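Local coordinates for protein hookworm platelet inhibitor 1 (Ancylostoma caninum, PDB 4TPV) that inhibits platelet aggregation and adhesion to fibrinogen and collagen, possibly by binding platelet integrins, as a secreted monomeric toxin of the CAP superfamily, at residues F19-F30 / M112-C122. Sequence-based numbering, arbitrary orientation.
Sequences FTELHNGYRAAF and MVWDSHDKLGC
R27 of helix 13-34 donates to the carbonyl oxygens of M112, W114 and D115, at and beyond the C-terminal end of helix 107-113. NH1 binds M112 O (2.8 Å, N-H...O angle 161°) and also W114 O, which takes a second bond from NH2 (3.1 Å), an end-on grip by two nitrogens on one oxygen. A weak bond runs from NH2 to D115 O. These oxygens lie near the guanidinium plane, whereas H117 O lies over one face, too badly angled for a hydrogen bond. A bend at chi3 (66°) turns the group into the loop; NE is held by R40 O, which helps to fix its rotation. W114 O also accepts from H117 N, closing the type I turn W114-H117.

The H23 imidazole is fixed at both nitrogens: ND1 donates to F19 O (2.9 Å) one turn earlier, the oxygen close to the imidazole plane and ND1 above the carbonyl plane, and NE2 is hydrogen-bonded to Y137 OH. L120 CD1 lies over one ring face in a CH-pi contact, 3.6 Å from the centroid. M112 crosses H23 at roughly a right angle, CG and SD near NE2, and its methyl CE packs on Y26 CD2 (3.6 Å). Farther along helix 13-34, the F30 ring receives V113 CG2 over the centre of one face. At the other end, C122 SG, disulfide-bonded to C135, sits over a face of F19.

Helix 13-34 thus packs across strand 119-127 and the preceding turn in the buried core, an arrangement characteristic of the alpha-beta-alpha sandwich of CAP domains.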
# COMPACT_ATOMS: atom_id res chain seq x y z
N PHE A 19 6.94 -3.54 -5.91
CA PHE A 19 6.16 -2.86 -4.88
C PHE A 19 4.70 -3.34 -4.88
O PHE A 19 4.12 -3.61 -3.83
CB PHE A 19 6.19 -1.35 -5.09
CG PHE A 19 7.35 -0.66 -4.42
CD1 PHE A 19 7.43 -0.57 -3.05
CD2 PHE A 19 8.33 -0.04 -5.18
CE1 PHE A 19 8.49 0.10 -2.44
CE2 PHE A 19 9.39 0.62 -4.58
CZ PHE A 19 9.46 0.70 -3.19
N THR A 20 4.11 -3.43 -6.07
CA THR A 20 2.70 -3.77 -6.18
C THR A 20 2.44 -5.20 -5.72
O THR A 20 1.52 -5.46 -4.96
CB THR A 20 2.21 -3.60 -7.62
OG1 THR A 20 2.57 -2.28 -8.07
CG2 THR A 20 0.69 -3.80 -7.70
N GLU A 21 3.26 -6.14 -6.20
CA GLU A 21 3.09 -7.54 -5.81
C GLU A 21 3.28 -7.75 -4.32
O GLU A 21 2.55 -8.54 -3.68
CB GLU A 21 4.06 -8.43 -6.58
CG GLU A 21 3.77 -9.94 -6.44
CD GLU A 21 4.25 -10.55 -5.13
OE1 GLU A 21 5.26 -10.08 -4.56
OE2 GLU A 21 3.60 -11.51 -4.66
N LEU A 22 4.28 -7.08 -3.74
CA LEU A 22 4.55 -7.20 -2.31
C LEU A 22 3.34 -6.75 -1.50
O LEU A 22 2.86 -7.47 -0.61
CB LEU A 22 5.78 -6.39 -1.93
CG LEU A 22 6.43 -6.75 -0.60
CD1 LEU A 22 6.97 -8.19 -0.69
CD2 LEU A 22 7.55 -5.76 -0.33
N HIS A 23 2.79 -5.59 -1.85
CA HIS A 23 1.59 -5.10 -1.15
C HIS A 23 0.40 -6.05 -1.30
O HIS A 23 -0.31 -6.34 -0.33
CB HIS A 23 1.18 -3.73 -1.68
CG HIS A 23 1.95 -2.59 -1.09
ND1 HIS A 23 3.23 -2.28 -1.47
CD2 HIS A 23 1.60 -1.67 -0.15
CE1 HIS A 23 3.66 -1.23 -0.78
NE2 HIS A 23 2.68 -0.84 0.03
N ASN A 24 0.15 -6.54 -2.50
CA ASN A 24 -0.97 -7.45 -2.67
C ASN A 24 -0.78 -8.77 -1.92
O ASN A 24 -1.73 -9.29 -1.35
CB ASN A 24 -1.22 -7.68 -4.16
CG ASN A 24 -1.99 -6.53 -4.78
OD1 ASN A 24 -2.82 -5.91 -4.12
ND2 ASN A 24 -1.76 -6.27 -6.06
N GLY A 25 0.45 -9.29 -1.88
CA GLY A 25 0.73 -10.46 -1.05
C GLY A 25 0.48 -10.20 0.44
O GLY A 25 -0.02 -11.08 1.15
N TYR A 26 0.87 -9.02 0.91
CA TYR A 26 0.58 -8.63 2.28
C TYR A 26 -0.92 -8.58 2.51
O TYR A 26 -1.44 -9.03 3.52
CB TYR A 26 1.16 -7.25 2.62
CG TYR A 26 2.66 -7.13 2.66
CD1 TYR A 26 3.47 -8.22 2.87
CD2 TYR A 26 3.27 -5.88 2.50
CE1 TYR A 26 4.85 -8.09 2.93
CE2 TYR A 26 4.64 -5.75 2.54
CZ TYR A 26 5.42 -6.86 2.75
OH TYR A 26 6.78 -6.71 2.78
N ARG A 27 -1.63 -8.01 1.54
CA ARG A 27 -3.08 -7.86 1.70
C ARG A 27 -3.82 -9.21 1.62
O ARG A 27 -4.80 -9.44 2.32
CB ARG A 27 -3.61 -6.85 0.66
CG ARG A 27 -3.12 -5.43 0.92
CD ARG A 27 -3.38 -4.47 -0.25
NE ARG A 27 -4.81 -4.26 -0.47
CZ ARG A 27 -5.56 -3.40 0.23
NH1 ARG A 27 -4.99 -2.67 1.19
NH2 ARG A 27 -6.86 -3.28 -0.01
N ALA A 28 -3.34 -10.12 0.77
CA ALA A 28 -3.91 -11.47 0.70
C ALA A 28 -3.64 -12.26 1.99
O ALA A 28 -4.52 -12.95 2.49
CB ALA A 28 -3.33 -12.21 -0.51
N ALA A 29 -2.42 -12.16 2.50
CA ALA A 29 -2.08 -12.83 3.77
C ALA A 29 -2.96 -12.26 4.86
O ALA A 29 -3.53 -12.99 5.67
CB ALA A 29 -0.61 -12.64 4.11
N PHE A 30 -3.08 -10.94 4.87
CA PHE A 30 -3.88 -10.30 5.90
C PHE A 30 -5.35 -10.70 5.77
O PHE A 30 -6.01 -11.01 6.78
CB PHE A 30 -3.74 -8.78 5.82
CG PHE A 30 -4.18 -8.09 7.07
CD1 PHE A 30 -5.49 -7.72 7.24
CD2 PHE A 30 -3.26 -7.81 8.06
CE1 PHE A 30 -5.89 -7.06 8.40
CE2 PHE A 30 -3.64 -7.16 9.21
CZ PHE A 30 -4.96 -6.80 9.39
N MET A 112 -1.15 -0.03 4.19
CA MET A 112 -0.95 -1.18 3.32
C MET A 112 -2.14 -2.14 3.30
O MET A 112 -2.41 -2.76 2.28
CB MET A 112 0.32 -1.96 3.69
CG MET A 112 1.60 -1.20 3.43
SD MET A 112 3.05 -2.28 3.27
CE MET A 112 3.03 -3.14 4.84
N VAL A 113 -2.87 -2.24 4.41
CA VAL A 113 -3.99 -3.20 4.48
C VAL A 113 -5.37 -2.55 4.64
O VAL A 113 -6.38 -3.25 4.84
CB VAL A 113 -3.76 -4.24 5.61
CG1 VAL A 113 -2.45 -5.00 5.35
CG2 VAL A 113 -3.80 -3.58 7.01
N TRP A 114 -5.45 -1.23 4.48
CA TRP A 114 -6.76 -0.56 4.49
C TRP A 114 -7.64 -1.17 3.38
O TRP A 114 -7.21 -1.22 2.22
CB TRP A 114 -6.60 0.96 4.28
CG TRP A 114 -7.71 1.70 4.95
CD1 TRP A 114 -8.97 1.93 4.46
CD2 TRP A 114 -7.69 2.25 6.28
NE1 TRP A 114 -9.73 2.61 5.39
CE2 TRP A 114 -8.97 2.83 6.51
CE3 TRP A 114 -6.72 2.34 7.28
CZ2 TRP A 114 -9.30 3.47 7.71
CZ3 TRP A 114 -7.05 2.98 8.48
CH2 TRP A 114 -8.34 3.53 8.68
N ASP A 115 -8.84 -1.64 3.71
CA ASP A 115 -9.47 -2.56 2.77
C ASP A 115 -9.89 -1.83 1.49
O ASP A 115 -9.81 -2.40 0.40
CB ASP A 115 -10.63 -3.37 3.43
CG ASP A 115 -11.75 -2.52 3.99
OD1 ASP A 115 -11.71 -1.28 3.96
OD2 ASP A 115 -12.70 -3.14 4.50
N SER A 116 -10.24 -0.54 1.60
CA SER A 116 -10.74 0.18 0.45
C SER A 116 -9.61 0.77 -0.39
O SER A 116 -9.85 1.31 -1.48
CB SER A 116 -11.71 1.30 0.87
OG SER A 116 -11.08 2.19 1.78
N HIS A 117 -8.38 0.66 0.09
CA HIS A 117 -7.25 1.11 -0.74
C HIS A 117 -7.08 0.21 -1.97
O HIS A 117 -6.95 -1.00 -1.83
CB HIS A 117 -5.93 1.13 0.05
CG HIS A 117 -5.77 2.35 0.90
ND1 HIS A 117 -4.76 2.47 1.84
CD2 HIS A 117 -6.48 3.50 0.97
CE1 HIS A 117 -4.87 3.63 2.45
NE2 HIS A 117 -5.90 4.28 1.94
N ASP A 118 -7.04 0.80 -3.17
CA ASP A 118 -6.89 -0.02 -4.37
C ASP A 118 -5.83 0.51 -5.33
O ASP A 118 -5.69 0.02 -6.45
CB ASP A 118 -8.23 -0.16 -5.10
CG ASP A 118 -8.79 1.17 -5.59
OD1 ASP A 118 -8.12 2.21 -5.52
OD2 ASP A 118 -9.95 1.16 -6.07
N LYS A 119 -5.08 1.51 -4.88
CA LYS A 119 -4.05 2.13 -5.71
C LYS A 119 -2.84 2.50 -4.85
O LYS A 119 -2.99 2.92 -3.70
CB LYS A 119 -4.57 3.38 -6.43
CG LYS A 119 -5.67 3.15 -7.44
CD LYS A 119 -6.20 4.50 -7.93
CE LYS A 119 -7.18 4.32 -9.08
NZ LYS A 119 -8.39 3.55 -8.67
N LEU A 120 -1.64 2.31 -5.39
CA LEU A 120 -0.44 2.88 -4.77
C LEU A 120 0.50 3.41 -5.84
O LEU A 120 0.47 2.98 -7.00
CB LEU A 120 0.30 1.84 -3.90
CG LEU A 120 1.24 0.90 -4.67
CD1 LEU A 120 2.15 0.15 -3.70
CD2 LEU A 120 0.45 -0.08 -5.53
N GLY A 121 1.35 4.34 -5.43
CA GLY A 121 2.45 4.80 -6.26
C GLY A 121 3.59 5.13 -5.32
O GLY A 121 3.34 5.64 -4.23
N CYS A 122 4.82 4.87 -5.75
CA CYS A 122 5.97 5.00 -4.85
C CYS A 122 7.13 5.81 -5.44
O CYS A 122 7.18 6.05 -6.64
CB CYS A 122 6.46 3.61 -4.44
SG CYS A 122 5.21 2.59 -3.60